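Local coordinates for protein AvmM (Streptomyces sp. NBRC 109436, PDB 7FE6) that catalyses the macrocyclization step of alchivemycin A biosynthesis through dehydration and Michael-type addition, and binds alchivemycin A, at residues Val11-Asn23 and Ile170-Leu182. Numbering follows the deposited sequence.
Sequences VYREYKGFRVNDN and IIPGLFGNVFGRL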
ATOM      1  N   VAL A  11       1.767  24.703  -0.296  1.00 86.78           N
ATOM      2  CA  VAL A  11       0.346  25.001  -0.398  1.00 87.45           C
ATOM      3  C   VAL A  11      -0.424  24.087   0.548  1.00 87.87           C
ATOM      4  O   VAL A  11      -0.157  22.877   0.613  1.00 86.90           O
ATOM      5  CB  VAL A  11      -0.140  24.824  -1.850  1.00 86.99           C
ATOM      6  CG1 VAL A  11      -1.661  24.715  -1.913  1.00 84.16           C
ATOM      7  CG2 VAL A  11       0.402  25.941  -2.741  1.00 88.84           C
ATOM      8  N   TYR A  12      -1.370  24.658   1.288  1.00 87.68           N
ATOM      9  CA  TYR A  12      -2.203  23.898   2.205  1.00 87.37           C
ATOM     10  C   TYR A  12      -3.645  23.901   1.718  1.00 90.61           C
ATOM     11  O   TYR A  12      -4.073  24.794   0.987  1.00 93.54           O
ATOM     12  CB  TYR A  12      -2.118  24.455   3.627  1.00 84.50           C
ATOM     13  CG  TYR A  12      -0.747  24.315   4.233  1.00 81.06           C
ATOM     14  CD1 TYR A  12      -0.347  23.115   4.813  1.00 77.61           C
ATOM     15  CD2 TYR A  12       0.145  25.374   4.230  1.00 80.68           C
ATOM     16  CE1 TYR A  12       0.913  22.975   5.367  1.00 76.73           C
ATOM     17  CE2 TYR A  12       1.405  25.251   4.790  1.00 81.73           C
ATOM     18  CZ  TYR A  12       1.789  24.049   5.360  1.00 80.95           C
ATOM     19  OH  TYR A  12       3.048  23.927   5.921  1.00 78.86           O
ATOM     20  N   ARG A  13      -4.387  22.876   2.114  1.00 90.30           N
ATOM     21  CA  ARG A  13      -5.831  22.837   1.946  1.00 95.48           C
ATOM     22  C   ARG A  13      -6.471  22.974   3.318  1.00 98.89           C
ATOM     23  O   ARG A  13      -5.861  22.638   4.338  1.00 94.18           O
ATOM     24  CB  ARG A  13      -6.257  21.539   1.241  1.00 94.75           C
ATOM     25  CG  ARG A  13      -6.124  20.295   2.101  1.00 94.94           C
ATOM     26  CD  ARG A  13      -6.440  18.967   1.378  1.00 94.21           C
ATOM     27  NE  ARG A  13      -7.846  18.766   1.038  1.00 99.91           N
ATOM     28  CZ  ARG A  13      -8.315  17.721   0.355  1.00 94.28           C
ATOM     29  NH1 ARG A  13      -7.498  16.752  -0.058  1.00 92.65           N
ATOM     30  NH2 ARG A  13      -9.614  17.629   0.111  1.00 89.65           N
ATOM     31  N   GLU A  14      -7.676  23.526   3.354  1.00105.81           N
ATOM     32  CA  GLU A  14      -8.380  23.705   4.614  1.00106.51           C
ATOM     33  C   GLU A  14      -9.410  22.593   4.752  1.00110.52           C
ATOM     34  O   GLU A  14     -10.344  22.500   3.950  1.00116.38           O
ATOM     35  CB  GLU A  14      -9.042  25.076   4.696  1.00110.71           C
ATOM     36  CG  GLU A  14      -8.705  25.821   5.982  1.00113.05           C
ATOM     37  CD  GLU A  14      -7.567  26.815   5.809  1.00115.20           C
ATOM     38  OE1 GLU A  14      -7.258  27.168   4.650  1.00117.75           O
ATOM     39  OE2 GLU A  14      -6.978  27.238   6.828  1.00111.93           O
ATOM     40  N   TYR A  15      -9.233  21.760   5.771  1.00105.88           N
ATOM     41  CA  TYR A  15     -10.197  20.739   6.159  1.00105.23           C
ATOM     42  C   TYR A  15     -10.451  20.930   7.645  1.00105.60           C
ATOM     43  O   TYR A  15      -9.502  20.932   8.438  1.00102.67           O
ATOM     44  CB  TYR A  15      -9.687  19.324   5.851  1.00100.88           C
ATOM     45  CG  TYR A  15     -10.672  18.234   6.215  1.00102.06           C
ATOM     46  CD1 TYR A  15     -11.907  18.145   5.581  1.00 99.30           C
ATOM     47  CD2 TYR A  15     -10.383  17.313   7.215  1.00100.76           C
ATOM     48  CE1 TYR A  15     -12.821  17.160   5.921  1.00 98.68           C
ATOM     49  CE2 TYR A  15     -11.290  16.327   7.564  1.00102.84           C
ATOM     50  CZ  TYR A  15     -12.509  16.255   6.915  1.00 99.56           C
ATOM     51  OH  TYR A  15     -13.415  15.273   7.261  1.00 97.37           O
ATOM     52  N   LYS A  16     -11.717  21.116   8.019  1.00109.99           N
ATOM     53  CA  LYS A  16     -12.079  21.642   9.343  1.00108.82           C
ATOM     54  C   LYS A  16     -11.380  22.999   9.414  1.00105.23           C
ATOM     55  O   LYS A  16     -11.524  23.812   8.486  1.00107.54           O
ATOM     56  CB  LYS A  16     -11.713  20.653  10.449  1.00109.82           C
ATOM     57  CG  LYS A  16     -11.965  19.160  10.164  1.00111.01           C
ATOM     58  CD  LYS A  16     -13.428  18.765   9.973  1.00111.91           C
ATOM     59  CE  LYS A  16     -13.553  17.238  10.099  1.00113.07           C
ATOM     60  NZ  LYS A  16     -14.911  16.696   9.837  1.00118.12           N
ATOM     61  N   GLY A  17     -10.646  23.307  10.472  1.00100.86           N
ATOM     62  CA  GLY A  17      -9.859  24.521  10.507  1.00 98.87           C
ATOM     63  C   GLY A  17      -8.385  24.321  10.239  1.00 95.77           C
ATOM     64  O   GLY A  17      -7.609  25.273  10.392  1.00 93.40           O
ATOM     65  N   PHE A  18      -7.981  23.136   9.790  1.00 94.45           N
ATOM     66  CA  PHE A  18      -6.587  22.726   9.794  1.00 87.51           C
ATOM     67  C   PHE A  18      -5.982  22.841   8.406  1.00 88.53           C
ATOM     68  O   PHE A  18      -6.668  22.717   7.388  1.00 91.84           O
ATOM     69  CB  PHE A  18      -6.463  21.283  10.287  1.00 86.29           C
ATOM     70  CG  PHE A  18      -7.060  21.053  11.646  1.00 87.81           C
ATOM     71  CD1 PHE A  18      -6.375  21.428  12.795  1.00 86.37           C
ATOM     72  CD2 PHE A  18      -8.321  20.499  11.777  1.00 90.45           C
ATOM     73  CE1 PHE A  18      -6.932  21.229  14.051  1.00 84.48           C
ATOM     74  CE2 PHE A  18      -8.881  20.302  13.027  1.00 90.67           C
ATOM     75  CZ  PHE A  18      -8.186  20.668  14.164  1.00 86.55           C
ATOM     76  N   ARG A  19      -4.679  23.078   8.380  1.00 83.74           N
ATOM     77  CA  ARG A  19      -3.941  23.171   7.135  1.00 81.35           C
ATOM     78  C   ARG A  19      -3.307  21.819   6.839  1.00 80.79           C
ATOM     79  O   ARG A  19      -2.691  21.200   7.716  1.00 75.74           O
ATOM     80  CB  ARG A  19      -2.888  24.274   7.215  1.00 80.19           C
ATOM     81  CG  ARG A  19      -3.492  25.668   7.344  1.00 84.20           C
ATOM     82  CD  ARG A  19      -2.415  26.724   7.338  1.00 82.46           C
ATOM     83  NE  ARG A  19      -1.661  26.735   8.590  1.00 82.99           N
ATOM     84  CZ  ARG A  19      -0.429  27.227   8.710  1.00 85.33           C
ATOM     85  NH1 ARG A  19       0.194  27.725   7.648  1.00 84.16           N
ATOM     86  NH2 ARG A  19       0.190  27.206   9.884  1.00 84.71           N
ATOM     87  N   VAL A  20      -3.448  21.374   5.598  1.00 80.41           N
ATOM     88  CA  VAL A  20      -3.061  20.026   5.217  1.00 79.67           C
ATOM     89  C   VAL A  20      -2.213  20.106   3.957  1.00 78.74           C
ATOM     90  O   VAL A  20      -2.653  20.649   2.936  1.00 80.95           O
ATOM     91  CB  VAL A  20      -4.287  19.122   5.006  1.00 79.77           C
ATOM     92  CG1 VAL A  20      -3.884  17.843   4.317  1.00 70.34           C
ATOM     93  CG2 VAL A  20      -4.973  18.841   6.344  1.00 73.93           C
ATOM     94  N   ASN A  21      -0.993  19.585   4.038  1.00 73.87           N
ATOM     95  CA  ASN A  21      -0.111  19.427   2.892  1.00 69.26           C
ATOM     96  C   ASN A  21      -0.148  17.960   2.481  1.00 66.61           C
ATOM     97  O   ASN A  21       0.433  17.105   3.157  1.00 64.35           O
ATOM     98  CB  ASN A  21       1.303  19.874   3.232  1.00 67.58           C
ATOM     99  CG  ASN A  21       2.180  19.960   2.010  1.00 69.19           C
ATOM    100  OD1 ASN A  21       1.853  19.395   0.969  1.00 69.81           O
ATOM    101  ND2 ASN A  21       3.308  20.641   2.128  1.00 69.92           N
ATOM    102  N   ASP A  22      -0.865  17.674   1.384  1.00 69.60           N
ATOM    103  CA  ASP A  22      -0.959  16.341   0.769  1.00 66.33           C
ATOM    104  C   ASP A  22       0.358  15.815   0.222  1.00 61.12           C
ATOM    105  O   ASP A  22       0.446  14.626  -0.083  1.00 62.88           O
ATOM    106  CB  ASP A  22      -1.963  16.345  -0.383  1.00 65.48           C
ATOM    107  CG  ASP A  22      -3.393  16.393   0.100  1.00 73.27           C
ATOM    108  OD1 ASP A  22      -3.700  15.724   1.118  1.00 70.22           O
ATOM    109  OD2 ASP A  22      -4.205  17.100  -0.541  1.00 80.36           O
ATOM    110  N   ASN A  23       1.375  16.650   0.072  1.00 63.66           N
ATOM    111  CA  ASN A  23       2.649  16.146  -0.412  1.00 62.00           C
ATOM    112  C   ASN A  23       3.350  15.283   0.627  1.00 58.62           C
ATOM    113  O   ASN A  23       4.268  14.537   0.272  1.00 56.51           O
ATOM    114  CB  ASN A  23       3.550  17.317  -0.814  1.00 64.47           C
ATOM    115  CG  ASN A  23       3.244  17.852  -2.205  1.00 65.65           C
ATOM    116  OD1 ASN A  23       2.770  17.122  -3.076  1.00 64.25           O
ATOM    117  ND2 ASN A  23       3.524  19.135  -2.416  1.00 67.78           N
ATOM    118  N   ILE A 170      -0.516  22.167  17.559  1.00 79.77           N
ATOM    119  CA  ILE A 170      -1.782  22.901  17.604  1.00 75.21           C
ATOM    120  C   ILE A 170      -2.890  22.072  18.243  1.00 75.12           C
ATOM    121  O   ILE A 170      -3.855  22.628  18.771  1.00 78.75           O
ATOM    122  CB  ILE A 170      -2.180  23.412  16.203  1.00 77.86           C
ATOM    123  CG1 ILE A 170      -2.979  24.710  16.340  1.00 77.83           C
ATOM    124  CG2 ILE A 170      -2.953  22.376  15.412  1.00 73.33           C
ATOM    125  CD1 ILE A 170      -3.338  25.365  15.015  1.00 82.15           C
ATOM    126  N   ILE A 171      -2.801  20.754  18.154  1.00 80.86           N
ATOM    127  CA  ILE A 171      -3.760  19.846  18.782  1.00 79.71           C
ATOM    128  C   ILE A 171      -3.113  19.276  20.040  1.00 80.30           C
ATOM    129  O   ILE A 171      -2.027  18.686  19.943  1.00 76.52           O
ATOM    130  CB  ILE A 171      -4.171  18.709  17.836  1.00 78.19           C
ATOM    131  CG1 ILE A 171      -4.721  19.268  16.530  1.00 75.66           C
ATOM    132  CG2 ILE A 171      -5.197  17.818  18.516  1.00 76.49           C
ATOM    133  CD1 ILE A 171      -5.141  18.193  15.570  1.00 77.09           C
ATOM    134  N   PRO A 172      -3.741  19.394  21.211  1.00 88.72           N
ATOM    135  CA  PRO A 172      -3.071  18.943  22.437  1.00 88.73           C
ATOM    136  C   PRO A 172      -2.862  17.437  22.404  1.00 85.31           C
ATOM    137  O   PRO A 172      -3.779  16.671  22.102  1.00 83.12           O
ATOM    138  CB  PRO A 172      -4.031  19.376  23.555  1.00 89.93           C
ATOM    139  CG  PRO A 172      -5.353  19.482  22.899  1.00 90.67           C
ATOM    140  CD  PRO A 172      -5.085  19.933  21.485  1.00 89.17           C
ATOM    141  N   GLY A 173      -1.628  17.026  22.666  1.00 78.86           N
ATOM    142  CA  GLY A 173      -1.247  15.639  22.643  1.00 70.86           C
ATOM    143  C   GLY A 173      -0.613  15.179  21.347  1.00 68.48           C
ATOM    144  O   GLY A 173       0.154  14.210  21.365  1.00 66.87           O
ATOM    145  N   LEU A 174      -0.897  15.848  20.231  1.00 70.27           N
ATOM    146  CA  LEU A 174      -0.413  15.429  18.922  1.00 66.78           C
ATOM    147  C   LEU A 174       0.685  16.351  18.400  1.00 67.14           C
ATOM    148  O   LEU A 174       0.713  17.554  18.704  1.00 67.34           O
ATOM    149  CB  LEU A 174      -1.558  15.391  17.907  1.00 66.35           C
ATOM    150  CG  LEU A 174      -2.816  14.612  18.294  1.00 67.40           C
ATOM    151  CD1 LEU A 174      -3.755  14.513  17.104  1.00 64.95           C
ATOM    152  CD2 LEU A 174      -2.456  13.236  18.828  1.00 63.27           C
ATOM    153  N   PHE A 175       1.536  15.796  17.529  1.00 63.64           N
ATOM    154  CA  PHE A 175       2.647  16.552  16.962  1.00 63.59           C
ATOM    155  C   PHE A 175       2.202  17.318  15.720  1.00 63.95           C
ATOM    156  O   PHE A 175       1.601  16.740  14.808  1.00 58.79           O
ATOM    157  CB  PHE A 175       3.825  15.647  16.600  1.00 62.34           C
ATOM    158  CG  PHE A 175       5.036  16.420  16.164  1.00 63.86           C
ATOM    159  CD1 PHE A 175       5.181  16.828  14.844  1.00 62.01           C
ATOM    160  CD2 PHE A 175       5.997  16.807  17.100  1.00 62.72           C
ATOM    161  CE1 PHE A 175       6.275  17.586  14.454  1.00 63.62           C
ATOM    162  CE2 PHE A 175       7.102  17.555  16.717  1.00 63.93           C
ATOM    163  CZ  PHE A 175       7.248  17.940  15.388  1.00 66.39           C
ATOM    164  N   GLY A 176       2.502  18.624  15.697  1.00 65.11           N
ATOM    165  CA  GLY A 176       2.364  19.412  14.486  1.00 66.52           C
ATOM    166  C   GLY A 176       1.369  20.553  14.557  1.00 69.29           C
ATOM    167  O   GLY A 176       0.449  20.540  15.387  1.00 72.75           O
ATOM    168  N   ASN A 177       1.582  21.579  13.732  1.00 69.61           N
ATOM    169  CA  ASN A 177       0.583  22.616  13.521  1.00 74.26           C
ATOM    170  C   ASN A 177      -0.040  22.561  12.137  1.00 70.74           C
ATOM    171  O   ASN A 177      -1.136  23.089  11.949  1.00 75.26           O
ATOM    172  CB  ASN A 177       1.186  24.011  13.777  1.00 75.43           C
ATOM    173  CG  ASN A 177       2.187  24.418  12.718  1.00 78.91           C
ATOM    174  OD1 ASN A 177       2.859  23.568  12.128  1.00 77.88           O
ATOM    175  ND2 ASN A 177       2.327  25.721  12.500  1.00 80.33           N
ATOM    176  N   VAL A 178       0.633  21.949  11.169  1.00 71.89           N
ATOM    177  CA  VAL A 178       0.027  21.585   9.898  1.00 71.91           C
ATOM    178  C   VAL A 178       0.255  20.092   9.699  1.00 68.65           C
ATOM    179  O   VAL A 178       1.105  19.483  10.355  1.00 65.73           O
ATOM    180  CB  VAL A 178       0.593  22.403   8.728  1.00 74.51           C
ATOM    181  CG1 VAL A 178       0.308  23.890   8.951  1.00 74.11           C
ATOM    182  CG2 VAL A 178       2.077  22.149   8.599  1.00 71.35           C
ATOM    183  N   PHE A 179      -0.511  19.500   8.777  1.00 65.97           N
ATOM    184  CA  PHE A 179      -0.583  18.043   8.712  1.00 64.09           C
ATOM    185  C   PHE A 179      -0.478  17.536   7.279  1.00 68.08           C
ATOM    186  O   PHE A 179      -0.612  18.284   6.309  1.00 71.43           O
ATOM    187  CB  PHE A 179      -1.874  17.534   9.373  1.00 61.52           C
ATOM    188  CG  PHE A 179      -2.003  17.944  10.803  1.00 60.66           C
ATOM    189  CD1 PHE A 179      -1.406  17.202  11.804  1.00 59.04           C
ATOM    190  CD2 PHE A 179      -2.671  19.113  11.145  1.00 65.79           C
ATOM    191  CE1 PHE A 179      -1.504  17.602  13.132  1.00 66.17           C
ATOM    192  CE2 PHE A 179      -2.765  19.529  12.464  1.00 67.06           C
ATOM    193  CZ  PHE A 179      -2.183  18.773  13.463  1.00 67.19           C
ATOM    194  N   GLY A 180      -0.207  16.237   7.162  1.00 61.96           N
ATOM    195  CA  GLY A 180      -0.094  15.579   5.884  1.00 60.81           C
ATOM    196  C   GLY A 180      -1.364  14.847   5.487  1.00 59.68           C
ATOM    197  O   GLY A 180      -2.430  14.997   6.087  1.00 59.04           O
ATOM    198  N   ARG A 181      -1.229  14.039   4.441  1.00 60.69           N
ATOM    199  CA  ARG A 181      -2.339  13.295   3.860  1.00 62.17           C
ATOM    200  C   ARG A 181      -2.661  12.078   4.719  1.00 57.81           C
ATOM    201  O   ARG A 181      -1.777  11.271   5.012  1.00 58.88           O
ATOM    202  CB  ARG A 181      -1.979  12.863   2.438  1.00 64.80           C
ATOM    203  CG  ARG A 181      -3.148  12.350   1.621  1.00 62.88           C
ATOM    204  CD  ARG A 181      -2.708  11.822   0.288  1.00 58.79           C
ATOM    205  NE  ARG A 181      -2.129  10.490   0.378  1.00 58.65           N
ATOM    206  CZ  ARG A 181      -2.058   9.629  -0.643  1.00 62.46           C
ATOM    207  NH1 ARG A 181      -2.542   9.962  -1.841  1.00 61.71           N
ATOM    208  NH2 ARG A 181      -1.511   8.426  -0.469  1.00 57.85           N
ATOM    209  N   LEU A 182      -3.909  11.961   5.153  1.00 56.81           N
ATOM    210  CA  LEU A 182      -4.310  10.835   5.982  1.00 53.88           C
ATOM    211  C   LEU A 182      -4.254   9.535   5.191  1.00 55.19           C
ATOM    212  O   LEU A 182      -4.750   9.469   4.067  1.00 56.96           O
ATOM    213  CB  LEU A 182      -5.724  11.051   6.507  1.00 52.08           C
ATOM    214  CG  LEU A 182      -6.247  10.192   7.661  1.00 52.99           C
ATOM    215  CD1 LEU A 182      -5.408  10.356   8.919  1.00 56.08           C
ATOM    216  CD2 LEU A 182      -7.682  10.595   7.965  1.00 52.52           C
TER
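V20 and F179 form a single parallel bridge: F179 N donates to R19 O (3.0 Å) and F179 O receives N21 N (2.6 Å), so one residue of the long strand grips the hairpin at two points. That hairpin, strands 13-15 and 18-20 joined by a type II' turn from Y15 to F18, runs its second strand alongside the start of strand 178-189.

V178 is covered from two directions, by R19 of the hairpin and by Y12 just before it. Its CG1 lies over one face of the R19 guanidinium, 3.4 Å from CZ, because the arginine chain bends at chi3 (-73°) and folds the flat group across the valine. The same methyl makes an off-centre CH-pi contact with the Y12 ring, while V178 CG2 comes 3.4 Å from Y12 OH. That hydroxyl is hydrogen-bonded to D163 and Y55. With an alanine in place of Y12, V178 would probably lose its aromatic cover, and D163 and Y55 a shared hydrogen-bonding partner.

Nearer the turn, F18 crosses I171 at about a right angle, F18 CE1 to I171 CD1 3.8 Å, and F18 CD1 reaches F179 CE2 at 4.1 Å. At the opposite end, D22 OD1 rests on aliphatic R181 CG at 3.5 Å; D22 OD2 takes a weak hydrogen bond from R13 NH1, part of a salt bridge.

Strand 153-162 lies along the other edge of strand 178-189, where M161 pairs with N177 and V178, a classic beta bulge. The hairpin sits opposite, at a subunit boundary where R13 forms a salt bridge with E132 of the second subunit.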